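Local coordinates for putative major capsid protein (Cafeteriavirus-dependent mavirus, PDB 6G44) that probably builds the outer shell of the virophage particle as a double jelly-roll capsid protein that assembles into trimers, at residues G97-R105 with L139-D149; N330-M338 with G423-S431. All blocks are in the same frame, centred on the assembly; numbering follows the deposited sequence. Where two conformers were deposited one is given.

Contact 1: residues G97-R105 with L139-D149. With GOL (glycerol), chain B.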
loop_
_atom_site.group_PDB
_atom_site.type_symbol
_atom_site.label_atom_id
_atom_site.label_comp_id
_atom_site.label_asym_id
_atom_site.label_seq_id
_atom_site.Cartn_x
_atom_site.Cartn_y
_atom_site.Cartn_z
ATOM N N GLY C 97 8.452 22.162 -7.651
ATOM C CA GLY C 97 7.746 21.784 -6.444
ATOM C C GLY C 97 8.519 22.167 -5.231
ATOM O O GLY C 97 9.319 23.123 -5.248
ATOM N N LEU C 98 8.332 21.399 -4.162
ATOM C CA LEU C 98 9.042 21.600 -2.919
ATOM C C LEU C 98 9.920 20.405 -2.562
ATOM O O LEU C 98 9.623 19.266 -2.961
ATOM C CB LEU C 98 8.063 21.906 -1.777
ATOM C CG LEU C 98 7.160 23.120 -1.965
ATOM C CD1 LEU C 98 6.158 23.252 -0.838
ATOM C CD2 LEU C 98 7.953 24.411 -2.109
ATOM N N LYS C 99 10.989 20.673 -1.816
ATOM C CA LYS C 99 11.829 19.614 -1.250
ATOM C C LYS C 99 11.052 18.850 -0.186
ATOM O O LYS C 99 10.005 19.320 0.276
ATOM C CB LYS C 99 13.148 20.193 -0.724
ATOM C CG LYS C 99 14.017 20.746 -1.854
ATOM C CD LYS C 99 15.389 21.149 -1.373
ATOM C CE LYS C 99 16.259 21.647 -2.512
ATOM N NZ LYS C 99 17.621 21.949 -2.028
ATOM N N SER C 100 11.530 17.652 0.166
ATOM C CA SER C 100 10.900 16.818 1.195
ATOM C C SER C 100 10.876 17.536 2.551
ATOM O O SER C 100 11.908 18.009 3.000
ATOM C CB SER C 100 11.671 15.495 1.309
ATOM O OG SER C 100 11.751 14.850 0.035
ATOM N N PHE C 101 9.730 17.579 3.203
ATOM C CA PHE C 101 9.598 18.160 4.561
ATOM C C PHE C 101 10.143 19.594 4.602
ATOM O O PHE C 101 11.059 19.898 5.372
ATOM C CB PHE C 101 10.232 17.266 5.639
ATOM C CG PHE C 101 9.796 15.834 5.512
ATOM C CD1 PHE C 101 8.586 15.463 6.022
ATOM C CD2 PHE C 101 10.542 14.914 4.791
ATOM C CE1 PHE C 101 8.101 14.192 5.852
ATOM C CE2 PHE C 101 10.051 13.623 4.595
ATOM C CZ PHE C 101 8.828 13.269 5.124
ATOM N N PRO C 102 9.576 20.447 3.752
ATOM C CA PRO C 102 10.205 21.785 3.574
ATOM C C PRO C 102 10.151 22.678 4.800
ATOM O O PRO C 102 11.018 23.554 4.946
ATOM C CB PRO C 102 9.418 22.389 2.417
ATOM C CG PRO C 102 8.081 21.718 2.500
ATOM C CD PRO C 102 8.378 20.298 2.908
ATOM N N VAL C 103 9.176 22.485 5.671
ATOM C CA VAL C 103 9.121 23.267 6.913
ATOM C C VAL C 103 10.223 22.826 7.839
ATOM O O VAL C 103 11.011 23.657 8.301
ATOM C CB VAL C 103 7.744 23.235 7.581
ATOM C CG1 VAL C 103 7.760 23.859 8.981
ATOM C CG2 VAL C 103 6.722 23.899 6.676
ATOM N N ASN C 104 10.326 21.537 8.144
ATOM C CA ASN C 104 11.374 21.099 9.078
ATOM C C ASN C 104 12.792 21.248 8.496
ATOM O O ASN C 104 13.741 21.515 9.253
ATOM C CB ASN C 104 11.078 19.690 9.608
ATOM C CG ASN C 104 9.935 19.698 10.580
ATOM O OD1 ASN C 104 10.108 20.063 11.738
ATOM N ND2 ASN C 104 8.737 19.268 10.120
ATOM N N ARG C 105 12.934 21.138 7.176
ATOM C CA ARG C 105 14.222 21.415 6.516
ATOM C C ARG C 105 14.711 22.836 6.746
ATOM O O ARG C 105 15.917 23.089 6.681
ATOM C CB ARG C 105 14.135 21.214 5.006
ATOM C CG ARG C 105 14.302 19.786 4.536
ATOM C CD ARG C 105 14.365 19.702 3.004
ATOM N NE ARG C 105 15.359 20.574 2.385
ATOM C CZ ARG C 105 16.632 20.246 2.110
ATOM N NH1 ARG C 105 17.440 21.142 1.510
ATOM N NH2 ARG C 105 17.113 19.045 2.427
ATOM N N LEU C 139 4.633 9.634 7.812
ATOM C CA LEU C 139 5.315 10.728 7.131
ATOM C C LEU C 139 4.345 11.572 6.310
ATOM O O LEU C 139 4.491 12.801 6.244
ATOM C CB LEU C 139 6.472 10.187 6.269
ATOM C CG LEU C 139 7.679 9.644 7.029
ATOM C CD1 LEU C 139 8.743 9.141 6.043
ATOM C CD2 LEU C 139 8.299 10.615 8.013
ATOM N N ALA C 140 3.349 10.953 5.674
ATOM C CA ALA C 140 2.358 11.713 4.918
ATOM C C ALA C 140 1.445 12.535 5.811
ATOM O O ALA C 140 0.912 13.530 5.369
ATOM C CB ALA C 140 1.531 10.793 3.997
ATOM N N LEU C 141 1.255 12.108 7.052
ATOM C CA LEU C 141 0.514 12.929 8.016
ATOM C C LEU C 141 1.377 14.078 8.540
ATOM O O LEU C 141 0.858 15.100 8.997
ATOM C CB LEU C 141 0.016 12.100 9.180
ATOM C CG LEU C 141 -0.989 11.003 8.851
ATOM C CD1 LEU C 141 -1.320 10.229 10.123
ATOM C CD2 LEU C 141 -2.240 11.573 8.239
ATOM N N LEU C 142 2.689 13.889 8.515
ATOM C CA LEU C 142 3.647 14.895 8.975
ATOM C C LEU C 142 3.722 16.072 8.002
ATOM O O LEU C 142 3.645 17.246 8.411
ATOM C CB LEU C 142 5.006 14.223 9.189
ATOM C CG LEU C 142 6.051 14.869 10.101
ATOM C CD1 LEU C 142 7.140 13.871 10.428
ATOM C CD2 LEU C 142 6.667 16.098 9.457
ATOM N N SER C 143 3.865 15.785 6.710
ATOM C CA SER C 143 4.021 16.837 5.695
ATOM C C SER C 143 3.294 16.446 4.423
ATOM O O SER C 143 3.293 15.242 4.067
ATOM C CB SER C 143 5.499 17.007 5.346
ATOM O OG SER C 143 5.724 17.972 4.343
ATOM N N PRO C 144 2.776 17.426 3.668
ATOM C CA PRO C 144 2.255 17.164 2.318
ATOM C C PRO C 144 3.364 16.757 1.350
ATOM O O PRO C 144 3.080 16.215 0.275
ATOM C CB PRO C 144 1.607 18.498 1.894
ATOM C CG PRO C 144 2.377 19.512 2.708
ATOM C CD PRO C 144 2.655 18.854 4.034
ATOM N N CYS C 145 4.616 17.039 1.686
ATOM C CA CYS C 145 5.737 16.724 0.803
ATOM C C CYS C 145 6.557 15.638 1.472
ATOM O O CYS C 145 7.659 15.899 1.980
ATOM C CB CYS C 145 6.572 17.985 0.601
ATOM S SG CYS C 145 5.679 19.234 -0.352
ATOM N N SER C 146 6.034 14.409 1.459
ATOM C CA SER C 146 6.627 13.293 2.187
ATOM C C SER C 146 7.443 12.333 1.339
ATOM O O SER C 146 8.169 11.530 1.900
ATOM C CB SER C 146 5.575 12.488 2.950
ATOM O OG SER C 146 4.596 11.970 2.083
ATOM N N ASP C 147 7.349 12.414 0.023
ATOM C CA ASP C 147 8.141 11.551 -0.846
ATOM C C ASP C 147 9.612 11.919 -0.717
ATOM O O ASP C 147 9.940 13.125 -0.751
ATOM C CB ASP C 147 7.656 11.708 -2.288
ATOM C CG ASP C 147 8.476 10.925 -3.274
ATOM O OD1 ASP C 147 9.482 11.492 -3.773
ATOM O OD2 ASP C 147 8.116 9.765 -3.570
ATOM N N VAL C 148 10.479 10.908 -0.578
ATOM C CA VAL C 148 11.910 11.071 -0.414
ATOM C C VAL C 148 12.606 10.687 -1.712
ATOM O O VAL C 148 12.327 9.617 -2.286
ATOM C CB VAL C 148 12.401 10.233 0.787
ATOM C CG1 VAL C 148 13.906 10.209 0.875
ATOM C CG2 VAL C 148 11.796 10.735 2.093
ATOM N N ASP C 149 13.535 11.528 -2.161
ATOM C CA ASP C 149 14.229 11.300 -3.426
ATOM C C ASP C 149 15.053 10.016 -3.394
ATOM O O ASP C 149 15.771 9.706 -2.428
ATOM C CB ASP C 149 15.224 12.421 -3.716
ATOM C CG ASP C 149 14.565 13.756 -3.976
ATOM O OD1 ASP C 149 13.471 13.795 -4.526
ATOM O OD2 ASP C 149 15.196 14.788 -3.643
HETATM C C1 GOL B . 15.209 14.224 0.167
HETATM O O1 GOL B . 14.131 13.955 -0.723
HETATM C C2 GOL B . 16.010 15.486 -0.241
HETATM O O2 GOL B . 16.761 15.252 -1.464
HETATM C C3 GOL B . 15.155 16.782 -0.201
HETATM O O3 GOL B . 14.048 16.870 -1.119
#

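Contact 2: residues N330-M338 with G423-S431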
loop_
_atom_site.group_PDB
_atom_site.type_symbol
_atom_site.label_atom_id
_atom_site.label_comp_id
_atom_site.label_asym_id
_atom_site.label_seq_id
_atom_site.Cartn_x
_atom_site.Cartn_y
_atom_site.Cartn_z
ATOM N N ASN C 330 26.531 6.258 28.362
ATOM C CA ASN C 330 25.462 5.273 28.439
ATOM C C ASN C 330 25.289 4.728 27.005
ATOM O O ASN C 330 25.870 5.290 26.076
ATOM C CB ASN C 330 24.187 5.922 28.989
ATOM C CG ASN C 330 23.758 7.120 28.182
ATOM O OD1 ASN C 330 23.270 6.968 27.056
ATOM N ND2 ASN C 330 23.950 8.325 28.735
ATOM N N VAL C 331 24.486 3.687 26.860
ATOM C CA VAL C 331 24.379 2.949 25.591
ATOM C C VAL C 331 23.080 3.352 24.867
ATOM O O VAL C 331 21.997 3.054 25.362
ATOM C CB VAL C 331 24.417 1.436 25.846
ATOM C CG1 VAL C 331 24.349 0.669 24.523
ATOM C CG2 VAL C 331 25.682 1.041 26.616
ATOM N N PRO C 332 23.192 4.072 23.721
ATOM C CA PRO C 332 21.964 4.404 22.976
ATOM C C PRO C 332 21.221 3.211 22.398
ATOM O O PRO C 332 21.785 2.145 22.187
ATOM C CB PRO C 332 22.460 5.288 21.835
ATOM C CG PRO C 332 23.758 5.859 22.328
ATOM C CD PRO C 332 24.358 4.754 23.138
ATOM N N SER C 333 19.962 3.453 22.103
ATOM C CA SER C 333 19.087 2.485 21.462
ATOM C C SER C 333 19.451 2.222 20.015
ATOM O O SER C 333 19.346 1.063 19.545
ATOM C CB SER C 333 17.652 3.005 21.517
ATOM O OG SER C 333 16.758 2.153 20.813
ATOM N N MET C 334 19.861 3.263 19.304
ATOM C CA MET C 334 20.157 3.107 17.886
ATOM C C MET C 334 21.190 4.129 17.451
ATOM O O MET C 334 21.315 5.198 18.046
ATOM C CB MET C 334 18.877 3.239 17.034
ATOM C CG MET C 334 19.037 2.787 15.570
ATOM S SD MET C 334 17.515 2.874 14.569
ATOM C CE MET C 334 16.536 1.574 15.275
ATOM N N PHE C 335 21.915 3.781 16.394
ATOM C CA PHE C 335 22.845 4.642 15.727
ATOM C C PHE C 335 22.479 4.781 14.270
ATOM O O PHE C 335 21.837 3.889 13.700
ATOM C CB PHE C 335 24.273 4.057 15.821
ATOM C CG PHE C 335 24.782 3.971 17.222
ATOM C CD1 PHE C 335 25.417 5.076 17.763
ATOM C CD2 PHE C 335 24.602 2.833 17.988
ATOM C CE1 PHE C 335 25.885 5.053 19.061
ATOM C CE2 PHE C 335 25.090 2.804 19.307
ATOM C CZ PHE C 335 25.717 3.923 19.812
ATOM N N ALA C 336 22.898 5.884 13.668
ATOM C CA ALA C 336 22.719 6.097 12.221
ATOM C C ALA C 336 24.032 6.619 11.649
ATOM O O ALA C 336 24.621 7.569 12.206
ATOM C CB ALA C 336 21.581 7.056 11.921
ATOM N N VAL C 337 24.465 6.034 10.548
ATOM C CA VAL C 337 25.703 6.416 9.870
ATOM C C VAL C 337 25.352 6.932 8.488
ATOM O O VAL C 337 24.614 6.270 7.737
ATOM C CB VAL C 337 26.648 5.206 9.738
ATOM C CG1 VAL C 337 27.958 5.620 9.064
ATOM C CG2 VAL C 337 26.914 4.592 11.090
ATOM N N MET C 338 25.893 8.092 8.128
ATOM C CA MET C 338 25.710 8.621 6.790
ATOM C C MET C 338 26.933 9.430 6.417
ATOM O O MET C 338 27.578 9.999 7.299
ATOM C CB MET C 338 24.401 9.422 6.683
ATOM C CG MET C 338 24.342 10.839 7.155
ATOM S SD MET C 338 22.737 11.606 6.689
ATOM C CE MET C 338 21.723 11.007 8.000
ATOM N N GLY C 423 22.141 7.742 -2.074
ATOM C CA GLY C 423 23.172 7.241 -1.165
ATOM C C GLY C 423 22.609 6.719 0.147
ATOM O O GLY C 423 21.403 6.584 0.307
ATOM N N SER C 424 23.513 6.375 1.071
ATOM C CA SER C 424 23.196 5.484 2.196
ATOM C C SER C 424 22.904 6.166 3.515
ATOM O O SER C 424 23.554 7.146 3.886
ATOM C CB SER C 424 24.346 4.516 2.459
ATOM O OG SER C 424 24.877 3.954 1.281
ATOM N N VAL C 425 21.977 5.580 4.260
ATOM C CA VAL C 425 21.919 5.773 5.713
ATOM C C VAL C 425 21.845 4.397 6.329
ATOM O O VAL C 425 20.975 3.606 5.965
ATOM C CB VAL C 425 20.702 6.603 6.173
ATOM C CG1 VAL C 425 20.693 6.765 7.682
ATOM C CG2 VAL C 425 20.734 7.979 5.506
ATOM N N ILE C 426 22.765 4.102 7.240
ATOM C CA ILE C 426 22.799 2.785 7.888
ATOM C C ILE C 426 22.372 2.925 9.346
ATOM O O ILE C 426 23.090 3.525 10.149
ATOM C CB ILE C 426 24.159 2.072 7.769
ATOM C CG1 ILE C 426 24.537 1.880 6.301
ATOM C CG2 ILE C 426 24.116 0.723 8.493
ATOM C CD1 ILE C 426 25.997 1.522 6.077
ATOM N N PHE C 427 21.228 2.365 9.686
ATOM C CA PHE C 427 20.718 2.315 11.045
ATOM C C PHE C 427 21.135 1.001 11.666
ATOM O O PHE C 427 20.928 -0.064 11.055
ATOM C CB PHE C 427 19.187 2.422 11.067
ATOM C CG PHE C 427 18.657 3.752 10.599
ATOM C CD1 PHE C 427 18.585 4.828 11.474
ATOM C CD2 PHE C 427 18.192 3.945 9.288
ATOM C CE1 PHE C 427 18.066 6.042 11.058
ATOM C CE2 PHE C 427 17.658 5.164 8.889
ATOM C CZ PHE C 427 17.625 6.225 9.776
ATOM N N PHE C 428 21.770 1.037 12.848
ATOM C CA PHE C 428 22.115 -0.202 13.581
ATOM C C PHE C 428 21.956 -0.002 15.080
ATOM O O PHE C 428 22.090 1.123 15.577
ATOM C CB PHE C 428 23.526 -0.721 13.226
ATOM C CG PHE C 428 24.659 0.089 13.817
ATOM C CD1 PHE C 428 25.188 -0.232 15.057
ATOM C CD2 PHE C 428 25.246 1.143 13.102
ATOM C CE1 PHE C 428 26.214 0.526 15.609
ATOM C CE2 PHE C 428 26.287 1.870 13.637
ATOM C CZ PHE C 428 26.775 1.566 14.904
ATOM N N ARG C 429 21.585 -1.076 15.764
ATOM C CA ARG C 429 21.360 -1.080 17.214
ATOM C C ARG C 429 22.553 -1.762 17.891
ATOM O O ARG C 429 23.245 -2.568 17.265
ATOM C CB ARG C 429 20.101 -1.882 17.527
ATOM C CG ARG C 429 18.829 -1.357 16.890
ATOM C CD ARG C 429 17.694 -2.282 17.209
ATOM N NE ARG C 429 16.433 -1.891 16.585
ATOM C CZ ARG C 429 15.544 -1.061 17.102
ATOM N NH1 ARG C 429 15.720 -0.519 18.297
ATOM N NH2 ARG C 429 14.419 -0.811 16.447
ATOM N N PRO C 430 22.767 -1.525 19.182
ATOM C CA PRO C 430 23.857 -2.250 19.861
ATOM C C PRO C 430 23.673 -3.776 19.797
ATOM O O PRO C 430 24.661 -4.523 19.683
ATOM C CB PRO C 430 23.817 -1.695 21.290
ATOM C CG PRO C 430 22.554 -0.973 21.426
ATOM C CD PRO C 430 22.118 -0.536 20.062
ATOM N N SER C 431 22.432 -4.240 19.797
ATOM C CA SER C 431 22.155 -5.677 19.661
ATOM C C SER C 431 22.559 -6.241 18.300
ATOM O O SER C 431 22.864 -7.429 18.197
ATOM C CB SER C 431 20.699 -5.977 20.002
ATOM O OG SER C 431 19.775 -5.214 19.236
HETATM O O HOH W 1 17.830 -0.976 20.437
#

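Contact 1: residues G97-R105 with L139-D149
In the N-terminal half of this double jelly-roll chain, the turn after strand 96-98 meets the loop after helix 136-142, and Phe101 packs into that loop. Its backbone N donates to Cys145 O at 2.9 Å. The same oxygen sits over the centre of the Phe101 ring, 4.0 Å above its plane. With chi1 at -49°, CG lies beside the backbone N, which lets the ring fold back under this carbonyl. Leu139 O and Val148 CG2 lie at the ring edge, and Ser143 CB approaches CD1 obliquely at 3.5 Å. Leu142 CD2 touches Phe101 CD1 and Asn104 ND2. Ser143 OG accepts from Cys145 N at 3.0 Å, an ST turn that holds the chain where it leaves the helix. Cys145 then packs its CB on Pro102 CD and its SG on Leu98 CB. In the conformer given, Ser100 OG donates to Asp147 O at 2.6 Å and accepts from O1 of a glycerol at 2.7 Å. This glycerol, probably from crystallisation, bridges the two segments. Ser100 N donates to its O3 and Asp149 N to its O1, while its O2 donates to Asp149 OD2 at 2.7 Å. Around this, Asn104 ND2 bonds Glu204 OE2 and Ser143 OG bonds Glu204 OE1. Ile127 of helix 123-130 touches Phe101 and Asn104, and Leu98 lies against Phe200 and Val202 of strand 195-205.

Contact 2: residues N330-M338 with G423-S431
Phe335 and Phe428 face each other as an antiparallel hydrogen-bonded pair of strands 334-341 and 425-428. Phe335 N donates to Phe428 O at 2.8 Å, and Phe428 N returns a bond to Phe335 O. Val337 and Ile426 form the next such pair, with Ala336 and Phe427 as the non-hydrogen-bonded pair between them. Phe335 CB sits over one face of the Phe428 ring, 3.8 Å from its centroid, a CH-pi contact. The two rings are nearly parallel (21°) but offset, with little overlap, centroids 5.2 Å apart. Val337 CG2 meets the Phe428 edge at CE2. On the other face of the sheet, Ala336 CB packs on Phe427 CE1. Met334 SD makes an oblique Met-aromatic contact with Phe427, 3.8 Å from CD1. Its chain bends at chi3 (-70°), bringing CE over the Arg429 guanidinium, 3.4 Å from CZ. Pro430 CG packs on Val331 CG1. Farther out, Phe428 packs on Ile361 and Ile426 on Leu359 of strand 355-363, sheet against sheet in a jelly-roll sandwich. Ala336 meets Leu129 of helix 123-130. Ser333 and Met334 form a classic beta bulge opposite Ile475. Both faces are thus mostly apolar. Arg429 keeps its polar bonds beside the Met334 methyl: NE to Asn385 OD1, and NH1 to a water that also donates to Ser333 O. Arg34 of the second subunit lies close with like charge, and the ion pair to a sulfate is long and weak.

Overall arrangement
Both segments of contact 1 come before those of contact 2 in the chain. Their centres are 23 Å apart, and their nearest atoms come within about 7 Å without touching. Contact 1 joins loops and helix ends beside strand 195-205. Contact 2 pairs strands 334-341 and 425-428 of a separate sheet, in the part belonging to the V20-type capsid protein C-terminal family. Helix 123-130 runs between them: Ile127 touches contact 1, and Leu129 touches contact 2 through Ala336, Met338 and Val425. This is consistent with the helix packing between the two jelly rolls. Ser431 packs on Gly36 of the second subunit, so this end of contact 2 probably lies at a subunit interface, while contact 1 is internal.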